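Side-chain contacts in capsular polysaccharide export system protein KpsC (Thermosulfurimonas dismutans, PDB 6MGD), which probably transfers Kdo in beta(2,7) linkage while the conserved glycolipid that carries Gram-negative bacterial capsules is built: residues K102-Y105 against L106-I109; V126-L129 against L130-K134; Y275-P278 against R279-I282; S29-Q32 against E33-L37; L182-V185 against R186-P190. One frame throughout, in Å; residues are numbered along the deposited sequence.

Contact 1: residues K102-Y105 against L106-I109; sequences KPSY and LEEI
Ser104 OG accepts the backbone N-H of Glu107 at 3.1 Å, and the N-H...O angle of 153° marks a sound bond. Its chi1 of 71° sets OG between the backbone N and the carbonyl carbon, facing the first turn of the helix, and also brings it against Glu107 CB at 3.3 Å. Ser104 O takes the N-H of Glu108, so both oxygens of this buried serine are used by the next turn. Leu106 and Glu107 are buried with it: Leu106 touches Phe264 and Tyr297, and the extended Glu107 finds its main partner in a salt bridge to Arg279. The solvent side is looser, where exposed Pro103 and partly exposed Glu108 meet only at CB and OE1, 4.0 Å apart. A separate, close apolar contact lies on a partly exposed flank. The ring of Tyr105, whose N donates to Asp92 OD2, receives Ile109, one turn on, over one face; CG1 is 4.1 Å from the centroid and 19° off the normal, a CH-pi contact set toward the rim, and Ile109 CD1 reaches CE2 of that ring at 3.5 Å. The motif is a serine N-cap opening helix 105-112.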
loop_
_atom_site.group_PDB
_atom_site.type_symbol
_atom_site.label_atom_id
_atom_site.label_comp_id
_atom_site.label_asym_id
_atom_site.label_seq_id
_atom_site.Cartn_x
_atom_site.Cartn_y
_atom_site.Cartn_z
ATOM N N LYS A 102 -3.202 13.611 -5.635
ATOM C CA LYS A 102 -2.785 13.703 -7.023
ATOM C C LYS A 102 -2.995 12.356 -7.695
ATOM O O LYS A 102 -3.092 11.325 -7.019
ATOM C CB LYS A 102 -1.313 14.128 -7.130
ATOM C CG LYS A 102 -1.085 15.603 -6.852
ATOM C CD LYS A 102 0.306 16.042 -7.280
ATOM C CE LYS A 102 0.385 17.556 -7.424
ATOM N NZ LYS A 102 -0.565 18.063 -8.457
ATOM N N PRO A 103 -3.097 12.331 -9.023
ATOM C CA PRO A 103 -3.284 11.055 -9.721
ATOM C C PRO A 103 -2.090 10.129 -9.547
ATOM O O PRO A 103 -0.955 10.567 -9.346
ATOM C CB PRO A 103 -3.457 11.475 -11.186
ATOM C CG PRO A 103 -3.948 12.881 -11.117
ATOM C CD PRO A 103 -3.267 13.484 -9.925
ATOM N N SER A 104 -2.363 8.829 -9.622
ATOM C CA SER A 104 -1.340 7.798 -9.558
ATOM C C SER A 104 -1.484 6.876 -10.760
ATOM O O SER A 104 -2.550 6.787 -11.374
ATOM C CB SER A 104 -1.433 6.980 -8.261
ATOM O OG SER A 104 -2.575 6.136 -8.269
ATOM N N TYR A 105 -0.392 6.180 -11.091
ATOM C CA TYR A 105 -0.438 5.243 -12.209
ATOM C C TYR A 105 -1.310 4.034 -11.895
ATOM O O TYR A 105 -1.920 3.461 -12.805
ATOM C CB TYR A 105 0.973 4.796 -12.590
ATOM C CG TYR A 105 1.015 3.924 -13.826
ATOM C CD1 TYR A 105 0.623 4.422 -15.062
ATOM C CD2 TYR A 105 1.450 2.608 -13.757
ATOM C CE1 TYR A 105 0.658 3.633 -16.195
ATOM C CE2 TYR A 105 1.491 1.808 -14.887
ATOM C CZ TYR A 105 1.093 2.326 -16.102
ATOM O OH TYR A 105 1.131 1.535 -17.229
ATOM N N LEU A 106 -1.375 3.627 -10.625
ATOM C CA LEU A 106 -2.304 2.571 -10.236
ATOM C C LEU A 106 -3.744 3.001 -10.489
ATOM O O LEU A 106 -4.564 2.211 -10.972
ATOM C CB LEU A 106 -2.105 2.212 -8.762
ATOM C CG LEU A 106 -2.327 0.774 -8.272
ATOM C CD1 LEU A 106 -2.897 0.775 -6.856
ATOM C CD2 LEU A 106 -3.199 -0.059 -9.211
ATOM N N GLU A 107 -4.063 4.257 -10.178
ATOM C CA GLU A 107 -5.415 4.758 -10.394
ATOM C C GLU A 107 -5.749 4.831 -11.878
ATOM O O GLU A 107 -6.895 4.578 -12.268
ATOM C CB GLU A 107 -5.565 6.127 -9.730
ATOM C CG GLU A 107 -6.995 6.609 -9.565
ATOM C CD GLU A 107 -7.077 7.928 -8.816
ATOM O OE1 GLU A 107 -6.010 8.495 -8.490
ATOM O OE2 GLU A 107 -8.204 8.398 -8.551
ATOM N N GLU A 108 -4.765 5.161 -12.721
ATOM C CA GLU A 108 -5.005 5.187 -14.159
ATOM C C GLU A 108 -5.189 3.782 -14.717
ATOM O O GLU A 108 -5.978 3.585 -15.649
ATOM C CB GLU A 108 -3.857 5.897 -14.880
ATOM C CG GLU A 108 -3.580 7.324 -14.408
ATOM C CD GLU A 108 -4.804 8.219 -14.460
ATOM O OE1 GLU A 108 -5.291 8.624 -13.383
ATOM O OE2 GLU A 108 -5.283 8.516 -15.576
ATOM N N ILE A 109 -4.471 2.799 -14.169
ATOM C CA ILE A 109 -4.658 1.412 -14.592
ATOM C C ILE A 109 -6.082 0.959 -14.294
ATOM O O ILE A 109 -6.769 0.393 -15.152
ATOM C CB ILE A 109 -3.624 0.497 -13.912
ATOM C CG1 ILE A 109 -2.236 0.705 -14.518
ATOM C CG2 ILE A 109 -4.042 -0.962 -14.023
ATOM C CD1 ILE A 109 -1.175 -0.188 -13.914
#

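Contact 2: residues V126-L129 against L130-K134; sequences VIEL and LRRYK
Leu129 O is approached by two backbone N-H groups, a good bond from Tyr133 N at 3.1 Å and a weak one from Arg132 N at 3.4 Å. The second fits a helix about to end, since Tyr133 is the first residue to leave helical angles. The Tyr133 ring meets the same oxygen with its edge, CD1 lying 3.4 Å from Leu129 O, and CE1 touches Leu129 CD2. On another flank Ile127 CG2 sits over one face of the Arg131 guanidinium, 3.4 Å above its plane and displaced toward the rim. Arg131, extended from CG to NE, runs beside Ile127, and its NE donates to Ile252 O. Glu128 OE2 and Arg132 NH2 form a long salt bridge of 3.8 Å. The oxygen lies well out of the guanidinium plane, so attraction of charge alone joins them, and Glu128 has a stronger partner in Arg125. Val126 CG1 and Leu130 CD1, side by side and buried, meet at 4.1 Å. Helix 117-132 packs against two others, Leu129, Leu130 and Tyr133 on helix 311-322, Ile127 and Arg131 on helix 286-296 and Val126 on both, while Leu130 also touches the loop residues Ile77 and Leu79.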
loop_
_atom_site.group_PDB
_atom_site.type_symbol
_atom_site.label_atom_id
_atom_site.label_comp_id
_atom_site.label_asym_id
_atom_site.label_seq_id
_atom_site.Cartn_x
_atom_site.Cartn_y
_atom_site.Cartn_z
ATOM N N VAL A 126 -4.520 -15.714 -7.649
ATOM C CA VAL A 126 -3.732 -15.036 -6.623
ATOM C C VAL A 126 -4.556 -14.841 -5.356
ATOM O O VAL A 126 -4.040 -14.963 -4.239
ATOM C CB VAL A 126 -3.191 -13.699 -7.165
ATOM C CG1 VAL A 126 -2.531 -12.894 -6.053
ATOM C CG2 VAL A 126 -2.204 -13.949 -8.295
ATOM N N ILE A 127 -5.847 -14.537 -5.509
ATOM C CA ILE A 127 -6.721 -14.393 -4.348
ATOM C C ILE A 127 -6.811 -15.712 -3.590
ATOM O O ILE A 127 -6.655 -15.757 -2.364
ATOM C CB ILE A 127 -8.111 -13.891 -4.782
ATOM C CG1 ILE A 127 -8.026 -12.437 -5.254
ATOM C CG2 ILE A 127 -9.113 -14.030 -3.648
ATOM C CD1 ILE A 127 -9.306 -11.918 -5.873
ATOM N N GLU A 128 -7.048 -16.808 -4.315
ATOM C CA GLU A 128 -7.118 -18.118 -3.677
ATOM C C GLU A 128 -5.785 -18.494 -3.041
ATOM O O GLU A 128 -5.749 -19.064 -1.944
ATOM C CB GLU A 128 -7.550 -19.173 -4.696
ATOM C CG GLU A 128 -8.784 -19.957 -4.284
ATOM C CD GLU A 128 -9.142 -21.044 -5.277
ATOM O OE1 GLU A 128 -9.722 -20.721 -6.340
ATOM O OE2 GLU A 128 -8.832 -22.221 -4.995
ATOM N N LEU A 129 -4.675 -18.172 -3.712
ATOM C CA LEU A 129 -3.357 -18.477 -3.162
ATOM C C LEU A 129 -3.117 -17.743 -1.848
ATOM O O LEU A 129 -2.601 -18.327 -0.888
ATOM C CB LEU A 129 -2.267 -18.117 -4.173
ATOM C CG LEU A 129 -1.735 -19.210 -5.096
ATOM C CD1 LEU A 129 -0.670 -18.633 -6.013
ATOM C CD2 LEU A 129 -1.178 -20.370 -4.286
ATOM N N LEU A 130 -3.482 -16.458 -1.790
ATOM C CA LEU A 130 -3.222 -15.663 -0.593
ATOM C C LEU A 130 -4.076 -16.126 0.580
ATOM O O LEU A 130 -3.587 -16.226 1.712
ATOM C CB LEU A 130 -3.467 -14.183 -0.883
ATOM C CG LEU A 130 -2.500 -13.478 -1.840
ATOM C CD1 LEU A 130 -2.906 -12.019 -2.042
ATOM C CD2 LEU A 130 -1.074 -13.572 -1.328
ATOM N N ARG A 131 -5.354 -16.417 0.328
ATOM C CA ARG A 131 -6.241 -16.850 1.402
ATOM C C ARG A 131 -5.761 -18.145 2.046
ATOM O O ARG A 131 -6.014 -18.379 3.234
ATOM C CB ARG A 131 -7.663 -17.026 0.869
ATOM C CG ARG A 131 -8.338 -15.741 0.435
ATOM C CD ARG A 131 -9.692 -16.027 -0.197
ATOM N NE ARG A 131 -10.408 -14.800 -0.527
ATOM C CZ ARG A 131 -11.576 -14.763 -1.159
ATOM N NH1 ARG A 131 -12.163 -15.890 -1.537
ATOM N NH2 ARG A 131 -12.155 -13.597 -1.417
ATOM N N ARG A 132 -5.065 -18.993 1.285
ATOM C CA ARG A 132 -4.639 -20.291 1.790
ATOM C C ARG A 132 -3.286 -20.255 2.488
ATOM O O ARG A 132 -3.078 -21.005 3.448
ATOM C CB ARG A 132 -4.597 -21.317 0.655
ATOM C CG ARG A 132 -5.958 -21.629 0.070
ATOM C CD ARG A 132 -5.946 -22.970 -0.630
ATOM N NE ARG A 132 -7.238 -23.285 -1.230
ATOM C CZ ARG A 132 -7.603 -24.503 -1.618
ATOM N NH1 ARG A 132 -6.777 -25.529 -1.459
ATOM N NH2 ARG A 132 -8.798 -24.696 -2.157
ATOM N N TYR A 133 -2.358 -19.418 2.036
ATOM C CA TYR A 133 -1.098 -19.267 2.749
ATOM C C TYR A 133 -1.182 -18.222 3.856
ATOM O O TYR A 133 -0.148 -17.864 4.431
ATOM C CB TYR A 133 0.034 -18.982 1.756
ATOM C CG TYR A 133 0.405 -20.266 1.049
ATOM C CD1 TYR A 133 -0.143 -20.592 -0.186
ATOM C CD2 TYR A 133 1.237 -21.195 1.660
ATOM C CE1 TYR A 133 0.166 -21.785 -0.812
ATOM C CE2 TYR A 133 1.551 -22.387 1.045
ATOM C CZ TYR A 133 1.016 -22.679 -0.192
ATOM O OH TYR A 133 1.331 -23.870 -0.808
ATOM N N LYS A 134 -2.389 -17.702 4.103
ATOM C CA LYS A 134 -2.934 -17.278 5.405
ATOM C C LYS A 134 -4.069 -16.286 5.182
ATOM O O LYS A 134 -4.895 -16.068 6.072
ATOM C CB LYS A 134 -1.900 -16.647 6.340
ATOM C CG LYS A 134 -2.280 -16.795 7.808
ATOM C CD LYS A 134 -1.921 -18.180 8.320
ATOM C CE LYS A 134 -0.426 -18.280 8.555
ATOM N NZ LYS A 134 0.054 -17.046 9.237
#

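Contact 3: residues Y275-P278 against R279-I282; sequences YPHP and RRNI
Arg280 lies across one face of the His277 ring along most of its length. Its CB begins the overlap loosely, 4.0 Å from His277 ND1, and CG comes closer to the same nitrogen at 3.5 Å. CD then stands almost directly over the ring, 3.7 Å from the centroid and 6° off the normal, a CH-pi contact. NE follows at 3.2 Å from His277 NE2, but it approaches over the face and the angle is poor for a hydrogen bond. CZ ends over the NE2-CD2 side of the ring, and the guanidinium is stacked there with planes 22° apart. The chain from CG to NE is extended, which lets successive atoms sweep over the imidazole, while NH1 at the tip donates to Ala266 O and Pro263 O. The fold at this point is a loop between strand 272-273 and helix 286-296, and it makes a turn that brings His277 CA within 5.8 Å of Arg280 CA. The bond from Arg279 N to His277 ND1, 3.0 Å long, spans this turn. His277 CG is anti to the backbone N (chi1 -164°), which directs ND1 to that donor, a little out of the ring plane. Arg279 CB approaches His277 CE1 at 3.7 Å, and beyond it the arginine chain bends at chi3. The Arg279 guanidinium is steeply inclined to the His277 ring rather than stacked, and makes a salt bridge to Glu107 of helix 105-112.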
loop_
_atom_site.group_PDB
_atom_site.type_symbol
_atom_site.label_atom_id
_atom_site.label_comp_id
_atom_site.label_asym_id
_atom_site.label_seq_id
_atom_site.Cartn_x
_atom_site.Cartn_y
_atom_site.Cartn_z
ATOM N N TYR A 275 -15.516 8.979 4.269
ATOM C CA TYR A 275 -15.431 10.204 3.488
ATOM C C TYR A 275 -15.277 9.858 2.018
ATOM O O TYR A 275 -14.382 9.077 1.666
ATOM C CB TYR A 275 -14.253 11.054 3.955
ATOM C CG TYR A 275 -14.222 11.264 5.453
ATOM C CD1 TYR A 275 -15.150 12.087 6.079
ATOM C CD2 TYR A 275 -13.263 10.642 6.240
ATOM C CE1 TYR A 275 -15.126 12.279 7.448
ATOM C CE2 TYR A 275 -13.231 10.829 7.610
ATOM C CZ TYR A 275 -14.164 11.649 8.209
ATOM O OH TYR A 275 -14.135 11.837 9.571
ATOM N N PRO A 276 -16.119 10.396 1.137
ATOM C CA PRO A 276 -16.057 10.001 -0.274
ATOM C C PRO A 276 -14.763 10.458 -0.925
ATOM O O PRO A 276 -14.214 11.513 -0.597
ATOM C CB PRO A 276 -17.267 10.707 -0.900
ATOM C CG PRO A 276 -18.110 11.176 0.258
ATOM C CD PRO A 276 -17.162 11.402 1.388
ATOM N N HIS A 277 -14.277 9.649 -1.861
ATOM C CA HIS A 277 -13.069 10.032 -2.582
ATOM C C HIS A 277 -13.416 11.059 -3.655
ATOM O O HIS A 277 -14.315 10.820 -4.467
ATOM C CB HIS A 277 -12.391 8.822 -3.215
ATOM C CG HIS A 277 -10.978 9.085 -3.634
ATOM N ND1 HIS A 277 -10.658 9.828 -4.750
ATOM C CD2 HIS A 277 -9.800 8.723 -3.072
ATOM C CE1 HIS A 277 -9.344 9.904 -4.864
ATOM N NE2 HIS A 277 -8.800 9.244 -3.858
ATOM N N PRO A 278 -12.725 12.202 -3.691
ATOM C CA PRO A 278 -13.118 13.281 -4.614
ATOM C C PRO A 278 -12.858 12.979 -6.080
ATOM O O PRO A 278 -13.260 13.783 -6.931
ATOM C CB PRO A 278 -12.263 14.471 -4.151
ATOM C CG PRO A 278 -11.731 14.087 -2.795
ATOM C CD PRO A 278 -11.622 12.602 -2.804
ATOM N N ARG A 279 -12.205 11.864 -6.410
ATOM C CA ARG A 279 -11.754 11.631 -7.773
ATOM C C ARG A 279 -12.058 10.241 -8.314
ATOM O O ARG A 279 -11.626 9.928 -9.429
ATOM C CB ARG A 279 -10.240 11.874 -7.877
ATOM C CG ARG A 279 -9.803 13.304 -7.600
ATOM C CD ARG A 279 -8.286 13.432 -7.619
ATOM N NE ARG A 279 -7.705 12.804 -8.801
ATOM C CZ ARG A 279 -7.051 11.646 -8.787
ATOM N NH1 ARG A 279 -6.562 11.143 -9.912
ATOM N NH2 ARG A 279 -6.883 10.993 -7.645
ATOM N N ARG A 280 -12.779 9.401 -7.577
ATOM C CA ARG A 280 -13.021 8.022 -7.986
ATOM C C ARG A 280 -14.519 7.775 -8.099
ATOM O O ARG A 280 -15.256 7.948 -7.123
ATOM C CB ARG A 280 -12.380 7.043 -7.001
ATOM C CG ARG A 280 -10.864 7.164 -6.936
ATOM C CD ARG A 280 -10.258 6.220 -5.915
ATOM N NE ARG A 280 -8.883 6.592 -5.589
ATOM C CZ ARG A 280 -8.159 6.024 -4.630
ATOM N NH1 ARG A 280 -8.675 5.046 -3.894
ATOM N NH2 ARG A 280 -6.918 6.433 -4.403
ATOM N N ASN A 281 -14.962 7.369 -9.292
ATOM C CA ASN A 281 -16.357 7.048 -9.555
ATOM C C ASN A 281 -16.590 5.591 -9.922
ATOM O O ASN A 281 -17.742 5.143 -9.886
ATOM C CB ASN A 281 -16.905 7.919 -10.698
ATOM C CG ASN A 281 -16.655 9.395 -10.481
ATOM O OD1 ASN A 281 -15.542 9.883 -10.682
ATOM N ND2 ASN A 281 -17.694 10.120 -10.082
ATOM N N ILE A 282 -15.544 4.849 -10.260
ATOM C CA ILE A 282 -15.682 3.519 -10.842
ATOM C C ILE A 282 -15.964 2.499 -9.749
ATOM O O ILE A 282 -15.390 2.557 -8.653
ATOM C CB ILE A 282 -14.413 3.158 -11.637
ATOM C CG1 ILE A 282 -14.015 4.321 -12.553
ATOM C CG2 ILE A 282 -14.625 1.890 -12.448
ATOM C CD1 ILE A 282 -15.090 4.720 -13.550
#

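Contact 4: residues S29-Q32 against E33-L37; sequences SSRQ and EVEDL
Ser29 N donates to Glu33 OE1 at 3.0 Å, nearly straight at 173°, and the approach comes from above the carboxylate plane. Beside this bond, Ser30 OG accepts weakly from Glu33 N at 3.4 Å and touches Glu33 CG at 3.2 Å. With chi1 at 60°, Ser30 OG faces the opening turn, and the extended Glu33 chain passes it on the way back to Ser29. Ser30 occupies the N-cap position of helix 31-41, with a weak capping bond, and Glu33 reaches back past it to the residue before the cap. Ser30 O accepts from Val34 N, the first of a run of main-chain bonds continued by Glu35 N to Arg31 O. On another flank, beside the loop residues Val58, Phe60 and Asn61, Arg31 NH1 and Glu35 OE2 form a salt bridge of 3.5 Å, with guanidinium and carboxylate planes 66° apart; bends at chi2 and chi3 bring the arginine over to it. Farther out, Phe60 touches both Arg31 and Val34, and Val34 settles against Ile44, Leu46, Tyr7 and Leu28 of the neighbouring strands.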
loop_
_atom_site.group_PDB
_atom_site.type_symbol
_atom_site.label_atom_id
_atom_site.label_comp_id
_atom_site.label_asym_id
_atom_site.label_seq_id
_atom_site.Cartn_x
_atom_site.Cartn_y
_atom_site.Cartn_z
ATOM N N SER A 29 22.272 14.190 -5.047
ATOM C CA SER A 29 22.107 14.465 -3.626
ATOM C C SER A 29 21.419 15.789 -3.326
ATOM O O SER A 29 21.271 16.136 -2.149
ATOM C CB SER A 29 23.469 14.429 -2.921
ATOM O OG SER A 29 24.000 13.115 -2.908
ATOM N N SER A 30 20.990 16.535 -4.341
ATOM C CA SER A 30 20.335 17.813 -4.101
ATOM C C SER A 30 19.546 18.217 -5.337
ATOM O O SER A 30 19.768 17.703 -6.435
ATOM C CB SER A 30 21.346 18.905 -3.733
ATOM O OG SER A 30 22.285 19.095 -4.774
ATOM N N ARG A 31 18.616 19.155 -5.135
ATOM C CA ARG A 31 17.818 19.654 -6.250
ATOM C C ARG A 31 18.677 20.378 -7.278
ATOM O O ARG A 31 18.372 20.340 -8.475
ATOM C CB ARG A 31 16.709 20.575 -5.737
ATOM C CG ARG A 31 17.066 21.347 -4.476
ATOM C CD ARG A 31 16.961 22.855 -4.673
ATOM N NE ARG A 31 15.969 23.228 -5.677
ATOM C CZ ARG A 31 16.265 23.805 -6.839
ATOM N NH1 ARG A 31 15.302 24.110 -7.697
ATOM N NH2 ARG A 31 17.527 24.082 -7.140
ATOM N N GLN A 32 19.750 21.038 -6.837
ATOM C CA GLN A 32 20.634 21.712 -7.784
ATOM C C GLN A 32 21.332 20.709 -8.693
ATOM O O GLN A 32 21.500 20.964 -9.890
ATOM C CB GLN A 32 21.660 22.571 -7.041
ATOM C CG GLN A 32 21.838 22.225 -5.571
ATOM C CD GLN A 32 20.805 22.896 -4.684
ATOM O OE1 GLN A 32 20.182 22.251 -3.840
ATOM N NE2 GLN A 32 20.621 24.200 -4.872
ATOM N N GLU A 33 21.738 19.560 -8.147
ATOM C CA GLU A 33 22.367 18.536 -8.975
ATOM C C GLU A 33 21.397 17.979 -10.004
ATOM O O GLU A 33 21.804 17.635 -11.119
ATOM C CB GLU A 33 22.918 17.415 -8.095
ATOM C CG GLU A 33 24.025 17.864 -7.161
ATOM C CD GLU A 33 24.588 16.731 -6.329
ATOM O OE1 GLU A 33 24.424 15.555 -6.721
ATOM O OE2 GLU A 33 25.195 17.020 -5.275
ATOM N N VAL A 34 20.112 17.888 -9.656
ATOM C CA VAL A 34 19.110 17.446 -10.620
ATOM C C VAL A 34 18.958 18.468 -11.741
ATOM O O VAL A 34 18.889 18.106 -12.922
ATOM C CB VAL A 34 17.773 17.174 -9.906
ATOM C CG1 VAL A 34 16.724 16.694 -10.897
ATOM C CG2 VAL A 34 17.964 16.154 -8.793
ATOM N N GLU A 35 18.916 19.758 -11.395
ATOM C CA GLU A 35 18.760 20.788 -12.419
ATOM C C GLU A 35 19.998 20.885 -13.304
ATOM O O GLU A 35 19.881 21.064 -14.522
ATOM C CB GLU A 35 18.458 22.141 -11.771
ATOM C CG GLU A 35 17.268 22.153 -10.809
ATOM C CD GLU A 35 15.916 22.221 -11.505
ATOM O OE1 GLU A 35 15.717 21.534 -12.529
ATOM O OE2 GLU A 35 15.042 22.969 -11.019
ATOM N N ASP A 36 21.191 20.775 -12.713
ATOM C CA ASP A 36 22.416 20.858 -13.502
ATOM C C ASP A 36 22.507 19.714 -14.502
ATOM O O ASP A 36 22.859 19.925 -15.669
ATOM C CB ASP A 36 23.639 20.855 -12.584
ATOM C CG ASP A 36 23.662 22.032 -11.634
ATOM O OD1 ASP A 36 23.160 23.115 -12.006
ATOM O OD2 ASP A 36 24.181 21.871 -10.509
ATOM N N LEU A 37 22.193 18.493 -14.063
ATOM C CA LEU A 37 22.306 17.337 -14.944
ATOM C C LEU A 37 21.254 17.359 -16.048
ATOM O O LEU A 37 21.512 16.868 -17.153
ATOM C CB LEU A 37 22.193 16.049 -14.128
ATOM C CG LEU A 37 22.327 14.729 -14.888
ATOM C CD1 LEU A 37 23.713 14.603 -15.508
ATOM C CD2 LEU A 37 22.029 13.553 -13.968
#

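Contact 5: residues L182-V185 against R186-P190; sequences LKSV and REHNP
His188 ND1 donates to Ser184 O at 2.7 Å and 174°, with the oxygen lying in the ring plane; His188 N reaches that oxygen at 3.3 Å from the opposite face of the carbonyl plane, so one residue grips it twice. Asn189 ND2 likewise donates to a main-chain oxygen, Val185 O, at 2.9 Å, on a lone pair in the carbonyl plane. Its CG is anti to the carbonyl carbon (chi1 -51°), which folds the amide back over the last turn, where Asn189 N adds only a weak bond to Val185 O. Regular helical bonding precedes this, Arg186 N to Leu182 O and Glu187 N to Lys183 O. Arg186 bends at chi2 and chi3, and its NE donates to Phe219 O. Van der Waals contact is modest, Ser184 OG standing 3.5 Å from His188 CE1 and Val185 CG1 4.2 Å from Asn189 ND2. Charge plays a looser part: Lys183 NZ and Glu187 OE2, on chains running side by side, remain 4.0 Å apart, beyond a salt bridge. Helix 178-188 lies on the parallel sheet, Leu182 and Val185 against strands 155-159 and 193-197, with Val185 and Asn189 also touching His240 of strand 238-241.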
loop_
_atom_site.group_PDB
_atom_site.type_symbol
_atom_site.label_atom_id
_atom_site.label_comp_id
_atom_site.label_asym_id
_atom_site.label_seq_id
_atom_site.Cartn_x
_atom_site.Cartn_y
_atom_site.Cartn_z
ATOM N N LEU A 182 -10.010 5.699 16.350
ATOM C CA LEU A 182 -10.770 4.929 17.328
ATOM C C LEU A 182 -11.982 5.708 17.820
ATOM O O LEU A 182 -13.048 5.126 18.057
ATOM C CB LEU A 182 -9.871 4.533 18.497
ATOM C CG LEU A 182 -8.881 3.406 18.200
ATOM C CD1 LEU A 182 -7.988 3.143 19.401
ATOM C CD2 LEU A 182 -9.635 2.148 17.804
ATOM N N LYS A 183 -11.837 7.025 17.981
ATOM C CA LYS A 183 -12.986 7.862 18.311
ATOM C C LYS A 183 -14.049 7.770 17.225
ATOM O O LYS A 183 -15.205 7.431 17.495
ATOM C CB LYS A 183 -12.541 9.311 18.509
ATOM C CG LYS A 183 -12.079 9.640 19.915
ATOM C CD LYS A 183 -11.623 11.089 20.019
ATOM C CE LYS A 183 -12.653 12.042 19.428
ATOM N NZ LYS A 183 -13.983 11.909 20.085
ATOM N N SER A 184 -13.660 8.048 15.977
ATOM C CA SER A 184 -14.614 8.021 14.874
ATOM C C SER A 184 -15.221 6.637 14.676
ATOM O O SER A 184 -16.388 6.526 14.284
ATOM C CB SER A 184 -13.938 8.489 13.587
ATOM O OG SER A 184 -14.841 8.442 12.498
ATOM N N VAL A 185 -14.452 5.574 14.934
ATOM C CA VAL A 185 -14.990 4.223 14.793
ATOM C C VAL A 185 -16.104 3.987 15.802
ATOM O O VAL A 185 -17.152 3.417 15.472
ATOM C CB VAL A 185 -13.869 3.175 14.934
ATOM C CG1 VAL A 185 -14.461 1.779 15.075
ATOM C CG2 VAL A 185 -12.936 3.223 13.737
ATOM N N ARG A 186 -15.905 4.429 17.046
ATOM C CA ARG A 186 -16.920 4.204 18.068
ATOM C C ARG A 186 -18.161 5.053 17.817
ATOM O O ARG A 186 -19.285 4.591 18.045
ATOM C CB ARG A 186 -16.351 4.483 19.459
ATOM C CG ARG A 186 -17.395 4.397 20.562
ATOM C CD ARG A 186 -16.919 3.581 21.754
ATOM N NE ARG A 186 -16.654 2.182 21.416
ATOM C CZ ARG A 186 -17.589 1.240 21.338
ATOM N NH1 ARG A 186 -18.861 1.544 21.561
ATOM N NH2 ARG A 186 -17.258 -0.006 21.034
ATOM N N GLU A 187 -17.986 6.291 17.345
ATOM C CA GLU A 187 -19.143 7.150 17.109
ATOM C C GLU A 187 -20.072 6.547 16.063
ATOM O O GLU A 187 -21.299 6.638 16.184
ATOM C CB GLU A 187 -18.699 8.551 16.677
ATOM C CG GLU A 187 -17.631 9.209 17.549
ATOM C CD GLU A 187 -18.143 9.713 18.889
ATOM O OE1 GLU A 187 -18.915 8.996 19.562
ATOM O OE2 GLU A 187 -17.761 10.839 19.276
ATOM N N HIS A 188 -19.505 5.917 15.031
ATOM C CA HIS A 188 -20.321 5.288 14.002
ATOM C C HIS A 188 -20.836 3.915 14.414
ATOM O O HIS A 188 -21.786 3.418 13.800
ATOM C CB HIS A 188 -19.527 5.171 12.696
ATOM C CG HIS A 188 -19.250 6.487 12.036
ATOM N ND1 HIS A 188 -18.173 7.279 12.372
ATOM C CD2 HIS A 188 -19.914 7.152 11.060
ATOM C CE1 HIS A 188 -18.184 8.374 11.631
ATOM N NE2 HIS A 188 -19.231 8.321 10.826
ATOM N N ASN A 189 -20.243 3.296 15.436
ATOM C CA ASN A 189 -20.639 1.960 15.889
ATOM C C ASN A 189 -20.716 1.953 17.409
ATOM O O ASN A 189 -19.780 1.527 18.097
ATOM C CB ASN A 189 -19.666 0.897 15.374
ATOM C CG ASN A 189 -19.432 1.001 13.880
ATOM O OD1 ASN A 189 -20.231 0.514 13.079
ATOM N ND2 ASN A 189 -18.333 1.638 13.496
ATOM N N PRO A 190 -21.836 2.415 17.972
ATOM C CA PRO A 190 -21.898 2.593 19.433
ATOM C C PRO A 190 -21.888 1.294 20.225
ATOM O O PRO A 190 -21.369 1.280 21.347
ATOM C CB PRO A 190 -23.215 3.359 19.637
ATOM C CG PRO A 190 -23.534 3.955 18.296
ATOM C CD PRO A 190 -23.016 2.976 17.294
#

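Contacts 1 and 3 are the pair that touch: Glu107 of helix 105-112 binds Arg279, with a longer ion pair to Arg280, tying a helix start to a loop after the parallel sheet. Contact 4 lies at the surface, about 45 Å between centres from contact 2, across the chain's centre; the other four are partly buried. Contacts 1 and 4 both begin helices with a serine N-cap, sound in the first and weak in the second, whereas contacts 2 and 5 end helices, by main-chain bonds in one and, in the other, with histidine and asparagine side chains added to them. Contact 3 has no helix and combines a guanidinium-imidazole stack with a main-chain to ring hydrogen bond.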